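Local coordinates for anaphase-promoting complex subunit cut9 (Schizosaccharomyces pombe, PDB 2XPI), which forms part of the anaphase-promoting complex, the E3 ubiquitin ligase that controls passage through mitosis and G1, at residues 46-52 / 193-199; 117-121 / 145-151; 133-137 / 158-163; 173-179 / 202-206; 255-260 / 272-276. One frame throughout, in Å; residues are numbered along the deposited sequence.

Contact 1. Residues 46-52 / 193-199; sequences SQLSTLT and DGGIKLE
An Asx turn at Asp193, just ahead of the TPR 4 helix 198-212, receives Ser49 and Thr52 of the N-terminal loop. The carboxylate holds two donors on each oxygen. OD1 takes Gly195 N at 2.8 Å, which closes the turn, and Ser49 OG at 2.7 Å. OD2 is met on its syn side by Ser49 N, 2.8 Å away along a nearly straight bond (169°), and through its anti lone pair by Thr52 OG1 at 3.0 Å. Ser49 can use both its groups because chi1 of 65° tucks OG between its own backbone N and carbonyl carbon. With an alanine in place of Asp193, Ser49 N, Thr52 OG1 and Gly195 N would probably lose their common acceptor and the turn would be free to drift from the loop.

At the helix start, Leu198 N donates to Leu48 O (2.9 Å), while Glu199 N finds Ser46 O at 2.8 Å. The Gln47 amide bridges two charged side chains: NE2 donates to Glu199 OE1 at 2.8 Å, and OE1 accepts from Lys197 NZ. Nearby, Thr50 OG1 bonds Asp93 of the second subunit. Two loop carbonyls thus serve amides of the first helical turn, and directional polar bonds, more than apolar packing, fix how the loop lies here.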
# COMPACT_ATOMS: atom_id res chain seq x y z
N SER A 46 20.25 12.29 18.86
CA SER A 46 18.86 12.50 18.49
C SER A 46 18.71 13.94 18.01
O SER A 46 17.63 14.37 17.62
CB SER A 46 17.94 12.22 19.67
OG SER A 46 18.03 13.26 20.63
N GLN A 47 19.80 14.68 18.06
CA GLN A 47 19.83 16.05 17.57
C GLN A 47 20.05 16.07 16.07
O GLN A 47 19.96 17.11 15.44
CB GLN A 47 20.95 16.85 18.24
CG GLN A 47 20.85 16.92 19.74
CD GLN A 47 19.45 17.30 20.19
OE1 GLN A 47 19.01 18.43 19.99
NE2 GLN A 47 18.75 16.33 20.77
N LEU A 48 20.35 14.92 15.49
CA LEU A 48 20.54 14.88 14.05
C LEU A 48 19.39 14.14 13.34
O LEU A 48 18.48 13.61 13.98
CB LEU A 48 21.91 14.27 13.70
CG LEU A 48 23.18 14.95 14.25
CD1 LEU A 48 24.43 14.13 13.94
CD2 LEU A 48 23.34 16.39 13.74
N SER A 49 19.45 14.11 12.01
CA SER A 49 18.43 13.44 11.20
C SER A 49 19.07 12.35 10.35
O SER A 49 20.21 11.97 10.57
CB SER A 49 17.73 14.44 10.28
OG SER A 49 18.63 14.98 9.33
N THR A 50 18.35 11.84 9.36
CA THR A 50 18.92 10.80 8.54
C THR A 50 20.01 11.33 7.60
O THR A 50 20.89 10.60 7.21
CB THR A 50 17.86 10.04 7.75
OG1 THR A 50 17.13 10.96 6.92
CG2 THR A 50 16.91 9.37 8.71
N LEU A 51 19.95 12.61 7.26
CA LEU A 51 20.98 13.20 6.44
C LEU A 51 22.37 12.80 6.91
O LEU A 51 23.24 12.54 6.09
CB LEU A 51 20.84 14.73 6.41
CG LEU A 51 19.53 15.22 5.79
CD1 LEU A 51 19.54 16.74 5.60
CD2 LEU A 51 19.29 14.51 4.45
N THR A 52 22.56 12.73 8.22
CA THR A 52 23.84 12.32 8.81
C THR A 52 24.26 10.87 8.47
O THR A 52 25.45 10.57 8.39
CB THR A 52 23.84 12.52 10.34
OG1 THR A 52 24.09 13.89 10.64
CG2 THR A 52 24.93 11.69 11.00
N ASP A 193 22.15 19.23 10.93
CA ASP A 193 22.60 18.71 9.63
C ASP A 193 21.72 19.06 8.41
O ASP A 193 22.09 18.75 7.28
CB ASP A 193 22.75 17.18 9.71
CG ASP A 193 21.42 16.48 9.94
OD1 ASP A 193 20.36 17.09 9.67
OD2 ASP A 193 21.44 15.32 10.40
N GLY A 194 20.56 19.68 8.64
CA GLY A 194 19.72 20.12 7.54
C GLY A 194 18.36 19.44 7.53
O GLY A 194 17.43 19.93 6.89
N GLY A 195 18.25 18.31 8.23
CA GLY A 195 17.00 17.58 8.34
C GLY A 195 16.29 17.83 9.65
O GLY A 195 16.77 18.63 10.46
N ILE A 196 15.14 17.18 9.84
CA ILE A 196 14.35 17.26 11.08
C ILE A 196 15.07 16.54 12.21
O ILE A 196 15.47 15.39 12.04
CB ILE A 196 12.99 16.53 10.97
CG1 ILE A 196 12.31 16.72 9.60
CG2 ILE A 196 12.09 16.88 12.16
CD1 ILE A 196 12.25 18.09 9.16
N LYS A 197 15.22 17.17 13.37
CA LYS A 197 15.93 16.50 14.47
C LYS A 197 15.15 15.26 14.84
O LYS A 197 13.96 15.34 15.05
CB LYS A 197 16.04 17.40 15.69
CG LYS A 197 16.87 18.64 15.46
CD LYS A 197 17.25 19.25 16.78
CE LYS A 197 18.12 20.47 16.57
NZ LYS A 197 18.80 20.89 17.83
N LEU A 198 15.82 14.12 14.90
CA LEU A 198 15.12 12.89 15.24
C LEU A 198 14.38 13.02 16.58
O LEU A 198 13.36 12.36 16.82
CB LEU A 198 16.07 11.69 15.20
CG LEU A 198 16.39 11.16 13.80
CD1 LEU A 198 17.50 10.11 13.84
CD2 LEU A 198 15.14 10.59 13.14
N GLU A 199 14.89 13.88 17.46
CA GLU A 199 14.17 14.18 18.69
C GLU A 199 12.75 14.70 18.38
O GLU A 199 11.78 14.31 19.03
CB GLU A 199 14.92 15.20 19.54
CG GLU A 199 14.21 15.52 20.85
CD GLU A 199 14.92 16.58 21.68
OE1 GLU A 199 16.04 16.99 21.30
OE2 GLU A 199 14.35 17.00 22.72

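Contact 2. Residues 117-121 / 145-151; sequences PNDAF and LYNRSSA
Pro117 and Leu145 bring their CA atoms to 6.3 Å and Phe121 and Ala151 to 6.7 Å, as the first turn of helix 117-129 runs beside the linker that enters helix 150-162. This is the seam between TPR 2 and TPR 3, packed side chain to side chain with no hydrogen bond across it. Leu145 puts CD1 3.7 Å from Pro117 CB, the two side chains meeting at about a right angle, and sets CG 4.0 Å from Ala120 CB. That same CD1 also lies over one face of the Arg148 guanidinium, near its rim, and NH2 of Arg148 reaches Pro117 CG at 3.8 Å.

Ser149, the N-cap of helix 150-162, rests its CB on Pro117 CB while its OG, swung anti to the backbone N (chi1 178°), makes a weak bond to Cys152 N. Helix 100-114 backs Ala120 through Leu111, and Thr50 of the N-terminal loop touches the Phe121 ring. At the inner end Ala151 makes a CH-pi contact over one face of that ring: its CB sits 4.0 Å from the Phe121 centroid, 27° off the normal, with CD1 the ring atom nearest to it.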
# COMPACT_ATOMS: atom_id res chain seq x y z
N PRO A 117 24.80 -0.34 12.71
CA PRO A 117 23.44 0.15 12.92
C PRO A 117 22.90 0.95 11.73
O PRO A 117 21.76 0.74 11.33
CB PRO A 117 23.60 1.05 14.15
CG PRO A 117 24.73 0.41 14.92
CD PRO A 117 25.68 -0.07 13.86
N ASN A 118 23.70 1.85 11.17
CA ASN A 118 23.26 2.62 10.01
C ASN A 118 22.85 1.73 8.85
O ASN A 118 21.96 2.08 8.07
CB ASN A 118 24.34 3.59 9.58
CG ASN A 118 24.60 4.64 10.62
OD1 ASN A 118 25.54 5.43 10.51
ND2 ASN A 118 23.76 4.67 11.66
N ASP A 119 23.49 0.58 8.73
CA ASP A 119 23.12 -0.34 7.66
C ASP A 119 21.84 -1.09 7.97
O ASP A 119 21.03 -1.32 7.09
CB ASP A 119 24.30 -1.26 7.32
CG ASP A 119 25.44 -0.49 6.70
OD1 ASP A 119 25.15 0.53 6.03
OD2 ASP A 119 26.62 -0.86 6.91
N ALA A 120 21.67 -1.45 9.24
CA ALA A 120 20.41 -2.02 9.71
C ALA A 120 19.27 -1.04 9.49
O ALA A 120 18.17 -1.42 9.07
CB ALA A 120 20.51 -2.36 11.18
N PHE A 121 19.51 0.23 9.78
CA PHE A 121 18.50 1.24 9.54
C PHE A 121 18.04 1.27 8.08
O PHE A 121 16.85 1.19 7.78
CB PHE A 121 19.03 2.63 9.90
CG PHE A 121 18.14 3.74 9.43
CD1 PHE A 121 16.96 4.05 10.11
CD2 PHE A 121 18.44 4.46 8.28
CE1 PHE A 121 16.12 5.07 9.67
CE2 PHE A 121 17.60 5.49 7.83
CZ PHE A 121 16.43 5.79 8.53
N LEU A 145 19.37 -2.92 18.51
CA LEU A 145 19.70 -1.76 17.68
C LEU A 145 19.11 -0.46 18.20
O LEU A 145 19.81 0.55 18.30
CB LEU A 145 19.18 -1.96 16.25
CG LEU A 145 20.15 -2.44 15.16
CD1 LEU A 145 21.49 -1.74 15.31
CD2 LEU A 145 20.29 -3.94 15.20
N TYR A 146 17.82 -0.48 18.51
CA TYR A 146 17.10 0.74 18.92
C TYR A 146 17.79 1.45 20.08
O TYR A 146 17.57 2.63 20.30
CB TYR A 146 15.64 0.42 19.29
CG TYR A 146 15.52 -0.70 20.28
CD1 TYR A 146 15.53 -0.45 21.65
CD2 TYR A 146 15.41 -2.01 19.85
CE1 TYR A 146 15.43 -1.48 22.56
CE2 TYR A 146 15.31 -3.05 20.76
CZ TYR A 146 15.32 -2.78 22.11
OH TYR A 146 15.22 -3.81 23.01
N ASN A 147 18.64 0.71 20.79
CA ASN A 147 19.39 1.28 21.90
C ASN A 147 20.69 1.94 21.48
O ASN A 147 21.29 2.70 22.24
CB ASN A 147 19.66 0.21 22.95
CG ASN A 147 18.76 0.34 24.15
OD1 ASN A 147 17.61 0.77 24.04
ND2 ASN A 147 19.28 -0.03 25.32
N ARG A 148 21.13 1.65 20.27
CA ARG A 148 22.45 2.08 19.84
C ARG A 148 22.35 3.10 18.71
O ARG A 148 23.36 3.59 18.22
CB ARG A 148 23.27 0.86 19.41
CG ARG A 148 23.39 -0.20 20.51
CD ARG A 148 23.52 -1.60 19.93
NE ARG A 148 24.54 -1.66 18.89
CZ ARG A 148 24.62 -2.63 17.99
NH1 ARG A 148 23.74 -3.62 18.02
NH2 ARG A 148 25.58 -2.61 17.07
N SER A 149 21.13 3.42 18.31
CA SER A 149 20.91 4.30 17.17
C SER A 149 19.58 5.02 17.35
O SER A 149 18.58 4.39 17.65
CB SER A 149 20.93 3.46 15.88
OG SER A 149 20.68 4.23 14.72
N SER A 150 19.56 6.34 17.20
CA SER A 150 18.30 7.09 17.30
C SER A 150 17.44 6.88 16.06
O SER A 150 16.20 6.86 16.14
CB SER A 150 18.54 8.58 17.50
OG SER A 150 19.44 8.81 18.57
N ALA A 151 18.09 6.73 14.91
CA ALA A 151 17.38 6.44 13.67
C ALA A 151 16.69 5.10 13.80
O ALA A 151 15.54 4.94 13.38
CB ALA A 151 18.34 6.44 12.49

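Contact 3. Residues 133-137 / 158-163; sequences YARAK and FCLVKL
Tyr133 and Lys162 meet where helix 133-142 of TPR 2 passes helix 150-162 of TPR 3, the two short segments running roughly antiparallel (149°) with their axes 8.8 Å apart. The close-packed part centres on Cys159, whose SG presses on Ala136 CB at 3.6 Å and also stands at the edge of the Tyr133 ring. The small side chains here probably allow the close approach, and Cys128 of helix 117-129 packs against both Tyr133 and Cys159. Tyr133 CE1 lies at the edge of the Phe158 ring, 4.2 Å from Phe158 CE1.

Toward solvent the grip changes. Lys162 lays its CB over the centre of the Tyr133 ring, 3.6 Å from the centroid and 9° off the normal, a CH-pi contact. A bend at chi2 (-65°) then carries the chain along the ring, CG 3.5 Å from Tyr133 CE1 and CE out by the hydroxyl. Leu163 covers the other end of the residue, with CD1 3.9 Å from Tyr133 CB. On the far flank the bent Lys137 chain crosses Leu160, CD to CD1 at 3.7 Å; Tyr337 of the second subunit packs on that lysine. Were an alanine to replace Tyr133, the methylenes of Lys162 would probably lose the surface they lie on and the chain would be left to swing into solvent.

No hydrogen bond joins the two segments. The lysines contribute their carbon chains and lead their amines away, so the interface gains apolar contact at its margins without drawing those charges into it.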
# COMPACT_ATOMS: atom_id res chain seq x y z
N TYR A 133 6.35 -4.26 7.77
CA TYR A 133 6.61 -3.53 9.01
C TYR A 133 7.02 -4.46 10.12
O TYR A 133 7.93 -4.15 10.88
CB TYR A 133 5.38 -2.72 9.41
CG TYR A 133 5.01 -1.64 8.43
CD1 TYR A 133 5.84 -0.55 8.22
CD2 TYR A 133 3.81 -1.71 7.72
CE1 TYR A 133 5.50 0.45 7.32
CE2 TYR A 133 3.46 -0.73 6.82
CZ TYR A 133 4.30 0.35 6.62
OH TYR A 133 3.94 1.34 5.73
N ALA A 134 6.35 -5.60 10.24
CA ALA A 134 6.81 -6.61 11.19
C ALA A 134 8.28 -6.95 10.91
O ALA A 134 9.09 -7.02 11.83
CB ALA A 134 5.95 -7.86 11.10
N ARG A 135 8.62 -7.13 9.64
CA ARG A 135 9.98 -7.52 9.29
C ARG A 135 11.05 -6.49 9.68
O ARG A 135 12.06 -6.85 10.28
CB ARG A 135 10.11 -7.89 7.82
CG ARG A 135 11.46 -8.50 7.54
CD ARG A 135 11.58 -8.92 6.10
NE ARG A 135 12.48 -10.04 5.96
CZ ARG A 135 13.02 -10.40 4.81
NH1 ARG A 135 12.74 -9.68 3.73
NH2 ARG A 135 13.83 -11.44 4.72
N ALA A 136 10.85 -5.22 9.31
CA ALA A 136 11.73 -4.15 9.78
C ALA A 136 11.76 -4.12 11.31
O ALA A 136 12.83 -4.02 11.91
CB ALA A 136 11.28 -2.80 9.25
N LYS A 137 10.60 -4.18 11.94
CA LYS A 137 10.55 -4.13 13.39
C LYS A 137 11.48 -5.20 13.93
O LYS A 137 12.36 -4.91 14.74
CB LYS A 137 9.13 -4.32 13.94
CG LYS A 137 9.04 -4.23 15.46
CD LYS A 137 8.19 -5.39 16.06
CE LYS A 137 8.99 -6.69 16.29
NZ LYS A 137 8.81 -7.78 15.25
N PHE A 158 8.24 3.72 14.53
CA PHE A 158 7.41 4.01 13.38
C PHE A 158 6.71 2.74 12.88
O PHE A 158 5.55 2.80 12.48
CB PHE A 158 8.27 4.60 12.29
CG PHE A 158 7.52 4.91 11.04
CD1 PHE A 158 7.21 3.91 10.13
CD2 PHE A 158 7.18 6.23 10.73
CE1 PHE A 158 6.53 4.20 8.96
CE2 PHE A 158 6.51 6.53 9.57
CZ PHE A 158 6.18 5.52 8.68
N CYS A 159 7.40 1.60 12.91
CA CYS A 159 6.82 0.34 12.45
C CYS A 159 5.79 -0.16 13.43
O CYS A 159 4.78 -0.75 13.06
CB CYS A 159 7.90 -0.74 12.32
SG CYS A 159 9.03 -0.50 10.93
N LEU A 160 6.08 0.06 14.71
CA LEU A 160 5.21 -0.36 15.78
C LEU A 160 3.88 0.37 15.62
O LEU A 160 2.82 -0.24 15.69
CB LEU A 160 5.87 -0.08 17.12
CG LEU A 160 6.12 -1.30 18.02
CD1 LEU A 160 6.06 -2.62 17.25
CD2 LEU A 160 7.44 -1.18 18.80
N VAL A 161 3.95 1.68 15.36
CA VAL A 161 2.76 2.47 15.07
C VAL A 161 2.00 1.95 13.84
O VAL A 161 0.77 1.88 13.86
CB VAL A 161 3.09 3.98 14.93
CG1 VAL A 161 2.00 4.71 14.14
CG2 VAL A 161 3.28 4.61 16.32
N LYS A 162 2.73 1.60 12.78
CA LYS A 162 2.13 1.00 11.59
C LYS A 162 1.45 -0.33 11.91
O LYS A 162 0.59 -0.81 11.16
CB LYS A 162 3.19 0.76 10.51
CG LYS A 162 3.63 2.01 9.80
CD LYS A 162 2.48 2.57 9.03
CE LYS A 162 2.86 3.83 8.30
NZ LYS A 162 1.66 4.44 7.64
N LEU A 163 1.88 -0.94 13.01
CA LEU A 163 1.36 -2.24 13.44
C LEU A 163 0.26 -2.06 14.48
O LEU A 163 -0.36 -3.02 14.91
CB LEU A 163 2.49 -3.11 14.01
CG LEU A 163 3.08 -4.23 13.12
CD1 LEU A 163 2.52 -4.18 11.71
CD2 LEU A 163 4.63 -4.23 13.13

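Contact 4. Residues 173-179 / 202-206; sequences LGETNPF and MCYLR
Leu173, the last residue of the TPR 3 helix 166-173, and the loop after it pack along the TPR 4 helix 198-212, chiefly around Arg206. The apolar contacts lie at both ends of the patch. Leu173 sets CD2 3.8 Å from Leu205 CB and CD1 4.3 Å from Met202 SD, with Ala157 of helix 150-162 packing on both leucines. At the other end the methyl CE of Met202 comes up to the edge of the Phe179 ring, 3.5 Å from CE2.

Flat against the loop lies the Arg206 guanidinium. The Thr176-Asn177 peptide covers one face, Thr176 C sitting 3.7 Å above its plane, and Met202 O lies over the opposite face nearer the rim. Leu173 and the arginine chain slide past each other in opposite directions.

The hydrogen bonding is sparser. A bond from Arg206 NH1 to Gly174 O is possible but doubtful, since that oxygen is less surely placed. Gly174 leaves the helix with positive phi, where a side chain would jam against the preceding carbonyl. Asn177 and Arg206 also form the site of a bound gold(I) cyanide ion. With CG of Asn177 anti to its N (chi1 -176°), the amide stands beside Cys203; ND2 is taken by Glu225 and Glu199, OD1 receives a weak bond from Phe179 N, and Cys203 SG lies 4.0 Å from CG.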
# COMPACT_ATOMS: atom_id res chain seq x y z
N LEU A 173 9.50 4.72 22.78
CA LEU A 173 9.58 6.18 22.76
C LEU A 173 9.65 6.81 24.15
O LEU A 173 10.30 7.83 24.33
CB LEU A 173 8.36 6.76 22.04
CG LEU A 173 8.37 7.05 20.54
CD1 LEU A 173 9.57 6.43 19.86
CD2 LEU A 173 7.05 6.58 19.89
N GLY A 174 8.97 6.20 25.12
CA GLY A 174 8.75 6.82 26.42
C GLY A 174 7.45 7.59 26.38
O GLY A 174 7.04 8.05 25.32
N GLU A 175 6.79 7.72 27.54
CA GLU A 175 5.48 8.37 27.62
C GLU A 175 5.59 9.88 27.50
O GLU A 175 4.61 10.59 27.24
CB GLU A 175 4.78 8.00 28.92
CG GLU A 175 4.66 6.50 29.16
CD GLU A 175 3.40 6.13 29.94
OE1 GLU A 175 3.49 5.23 30.81
OE2 GLU A 175 2.33 6.73 29.68
N THR A 176 6.81 10.38 27.70
CA THR A 176 7.14 11.77 27.47
C THR A 176 8.57 11.85 26.93
O THR A 176 9.35 10.90 27.03
CB THR A 176 7.04 12.57 28.76
OG1 THR A 176 8.09 12.17 29.64
CG2 THR A 176 5.68 12.35 29.42
N ASN A 177 8.91 12.99 26.34
CA ASN A 177 10.23 13.22 25.76
C ASN A 177 11.39 12.89 26.70
O ASN A 177 11.63 13.62 27.67
CB ASN A 177 10.33 14.69 25.33
CG ASN A 177 11.63 15.01 24.63
OD1 ASN A 177 12.37 14.11 24.25
ND2 ASN A 177 11.92 16.30 24.46
N PRO A 178 12.14 11.81 26.42
CA PRO A 178 13.32 11.42 27.20
C PRO A 178 14.45 12.45 27.15
O PRO A 178 15.15 12.62 28.15
CB PRO A 178 13.78 10.12 26.54
CG PRO A 178 12.62 9.63 25.79
CD PRO A 178 11.88 10.85 25.33
N PHE A 179 14.63 13.11 26.00
CA PHE A 179 15.67 14.12 25.85
C PHE A 179 15.24 15.47 26.40
O PHE A 179 15.63 16.52 25.87
CB PHE A 179 16.11 14.24 24.39
CG PHE A 179 16.29 12.92 23.69
CD1 PHE A 179 17.43 12.16 23.90
CD2 PHE A 179 15.31 12.44 22.82
CE1 PHE A 179 17.60 10.94 23.26
CE2 PHE A 179 15.47 11.22 22.18
CZ PHE A 179 16.61 10.46 22.40
N MET A 202 10.40 11.83 16.95
CA MET A 202 9.91 10.87 17.93
C MET A 202 8.78 11.43 18.84
O MET A 202 7.92 10.68 19.29
CB MET A 202 11.08 10.28 18.74
CG MET A 202 12.03 9.45 17.89
SD MET A 202 13.19 8.47 18.87
CE MET A 202 14.48 9.65 19.24
N CYS A 203 8.78 12.75 19.08
CA CYS A 203 7.67 13.38 19.81
C CYS A 203 6.44 13.37 18.93
O CYS A 203 5.33 13.27 19.43
CB CYS A 203 7.97 14.83 20.18
SG CYS A 203 9.15 15.10 21.53
N TYR A 204 6.65 13.50 17.62
CA TYR A 204 5.54 13.45 16.69
C TYR A 204 4.95 12.06 16.76
O TYR A 204 3.73 11.88 16.75
CB TYR A 204 6.00 13.74 15.26
CG TYR A 204 4.99 13.30 14.22
CD1 TYR A 204 3.83 14.02 14.01
CD2 TYR A 204 5.18 12.14 13.47
CE1 TYR A 204 2.90 13.62 13.07
CE2 TYR A 204 4.26 11.73 12.53
CZ TYR A 204 3.12 12.47 12.34
OH TYR A 204 2.19 12.06 11.40
N LEU A 205 5.84 11.08 16.84
CA LEU A 205 5.42 9.69 16.84
C LEU A 205 4.65 9.45 18.12
O LEU A 205 3.57 8.85 18.11
CB LEU A 205 6.63 8.78 16.77
CG LEU A 205 6.65 7.68 15.70
CD1 LEU A 205 5.99 8.11 14.40
CD2 LEU A 205 8.09 7.25 15.49
N ARG A 206 5.19 9.95 19.22
CA ARG A 206 4.51 9.87 20.50
C ARG A 206 3.15 10.55 20.45
O ARG A 206 2.20 10.10 21.08
CB ARG A 206 5.36 10.46 21.61
CG ARG A 206 5.56 9.50 22.74
CD ARG A 206 5.89 10.23 24.01
NE ARG A 206 6.75 11.33 23.67
CZ ARG A 206 8.00 11.19 23.26
NH1 ARG A 206 8.55 9.99 23.16
NH2 ARG A 206 8.70 12.27 22.96

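Contact 5. Residues 255-260 / 272-276; sequences VLKLNY and RSLYM
Tyr260 and Arg272 carry a buried, largely apolar contact between the turn that ends helix 248-257 and helix 268-276. Arg272 lays its CB over one face of the Tyr260 ring, 3.8 Å from the centroid and 25° off the normal. Its chi1 of 175°, which sets CG anti to the backbone N, leads the chain along the CE2 rim of the ring, with CD 3.5 Å from Tyr260 CE2. Beyond it a bend at chi3 turns the guanidinium steeply against the ring, the planes 68° apart, and CE2 meets its edge.

The two helices come from consecutive tetratricopeptide repeats, TPR 5 and TPR 6, and Tyr260 fills the corner between them. Its hydroxyl donates to Val255 O at 2.7 Å, which ties the turn back onto its own helix and probably helps to hold the ring in place.

Tyr275 stands at the edge of that ring, CD1 to CE1 of Tyr260 at 4.2 Å. Leu258 CD2 lies at the edge of the Tyr275 ring, 4.1 Å from Tyr275 CD1. The Tyr275 hydroxyl binds Ala231 O and its ring stacks with Phe237, while Trp90 of the second subunit packs on it. Further along, the Val255 and Met276 side chains cross at about a right angle, Val255 CG2 3.8 Å from Met276 CG.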
# COMPACT_ATOMS: atom_id res chain seq x y z
N VAL A 255 3.13 29.44 16.87
CA VAL A 255 4.07 29.77 15.79
C VAL A 255 4.90 31.00 16.10
O VAL A 255 6.04 31.13 15.63
CB VAL A 255 3.43 29.89 14.38
CG1 VAL A 255 2.10 29.20 14.33
CG2 VAL A 255 3.36 31.32 13.91
N LEU A 256 4.35 31.90 16.92
CA LEU A 256 5.08 33.10 17.30
C LEU A 256 6.24 32.78 18.23
O LEU A 256 7.24 33.49 18.22
CB LEU A 256 4.15 34.14 17.92
CG LEU A 256 3.81 35.34 17.02
CD1 LEU A 256 4.02 35.02 15.54
CD2 LEU A 256 2.40 35.85 17.27
N LYS A 257 6.13 31.70 19.00
CA LYS A 257 7.14 31.39 20.01
C LYS A 257 8.13 30.31 19.55
O LYS A 257 9.13 30.04 20.22
CB LYS A 257 6.48 31.01 21.34
N LEU A 258 7.86 29.72 18.39
CA LEU A 258 8.76 28.74 17.78
C LEU A 258 10.20 29.29 17.53
O LEU A 258 10.40 30.50 17.37
CB LEU A 258 8.13 28.26 16.48
CG LEU A 258 7.65 26.82 16.32
CD1 LEU A 258 6.84 26.33 17.50
CD2 LEU A 258 6.87 26.65 15.00
N ASN A 259 11.18 28.40 17.52
CA ASN A 259 12.58 28.78 17.35
C ASN A 259 13.05 28.52 15.91
O ASN A 259 13.55 27.44 15.57
CB ASN A 259 13.43 27.98 18.36
CG ASN A 259 14.94 28.15 18.16
OD1 ASN A 259 15.42 29.07 17.48
ND2 ASN A 259 15.70 27.26 18.80
N TYR A 260 12.90 29.52 15.06
CA TYR A 260 13.09 29.32 13.64
C TYR A 260 14.54 29.09 13.23
O TYR A 260 14.81 28.74 12.08
CB TYR A 260 12.40 30.43 12.84
CG TYR A 260 10.89 30.35 12.93
CD1 TYR A 260 10.19 29.35 12.26
CD2 TYR A 260 10.17 31.23 13.71
CE1 TYR A 260 8.82 29.25 12.34
CE2 TYR A 260 8.80 31.14 13.81
CZ TYR A 260 8.13 30.15 13.13
OH TYR A 260 6.76 30.06 13.23
N ARG A 272 8.33 31.26 9.10
CA ARG A 272 7.28 31.78 9.97
C ARG A 272 6.08 32.32 9.19
O ARG A 272 4.95 32.07 9.58
CB ARG A 272 7.82 32.85 10.92
CG ARG A 272 6.75 33.50 11.76
CD ARG A 272 7.34 34.18 12.97
NE ARG A 272 8.63 34.79 12.66
CZ ARG A 272 8.76 35.94 12.01
NH1 ARG A 272 7.66 36.59 11.61
NH2 ARG A 272 9.97 36.43 11.75
N SER A 273 6.33 33.04 8.10
CA SER A 273 5.24 33.55 7.25
C SER A 273 4.46 32.40 6.61
O SER A 273 3.24 32.46 6.48
CB SER A 273 5.75 34.50 6.15
OG SER A 273 6.55 35.56 6.66
N LEU A 274 5.15 31.36 6.18
CA LEU A 274 4.48 30.18 5.64
C LEU A 274 3.52 29.60 6.66
O LEU A 274 2.39 29.25 6.31
CB LEU A 274 5.50 29.10 5.25
CG LEU A 274 5.85 28.85 3.79
CD1 LEU A 274 5.78 30.09 2.95
CD2 LEU A 274 7.23 28.22 3.70
N TYR A 275 3.95 29.48 7.91
CA TYR A 275 3.11 28.90 8.95
C TYR A 275 1.89 29.77 9.25
O TYR A 275 0.77 29.29 9.33
CB TYR A 275 3.93 28.63 10.22
CG TYR A 275 4.77 27.38 10.11
CD1 TYR A 275 5.54 26.93 11.17
CD2 TYR A 275 4.78 26.64 8.93
CE1 TYR A 275 6.29 25.77 11.06
CE2 TYR A 275 5.52 25.51 8.81
CZ TYR A 275 6.28 25.07 9.88
OH TYR A 275 7.01 23.92 9.72
N MET A 276 2.11 31.07 9.38
CA MET A 276 1.02 32.00 9.61
C MET A 276 -0.07 31.89 8.54
O MET A 276 -1.24 32.13 8.82
CB MET A 276 1.56 33.43 9.77
CG MET A 276 2.33 33.62 11.09
SD MET A 276 3.18 35.21 11.26
CE MET A 276 2.54 35.94 9.78

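Contact 5 is buried and the others are partly buried, with contact 4 having the most exposed residues. Contacts 2 and 3 share helix 150-162, its N-terminal approach and its C-terminal end, and rely on apolar and CH-pi contacts without cross-segment hydrogen bonds, as does contact 5, between TPR 5 and TPR 6. Contacts 1 and 4 share helix 198-212 and are joined by the hydrogen bond from Asn177 ND2 to Glu199 OE2. There loop meets helix, and polar groups matter more: hydrogen bonds in contact 1, a guanidinium covered by a loop peptide in contact 4. Contact 1 also packs on contact 2. Contacts 1, 3 and 5 touch the second subunit, while contacts 2 and 4 do not.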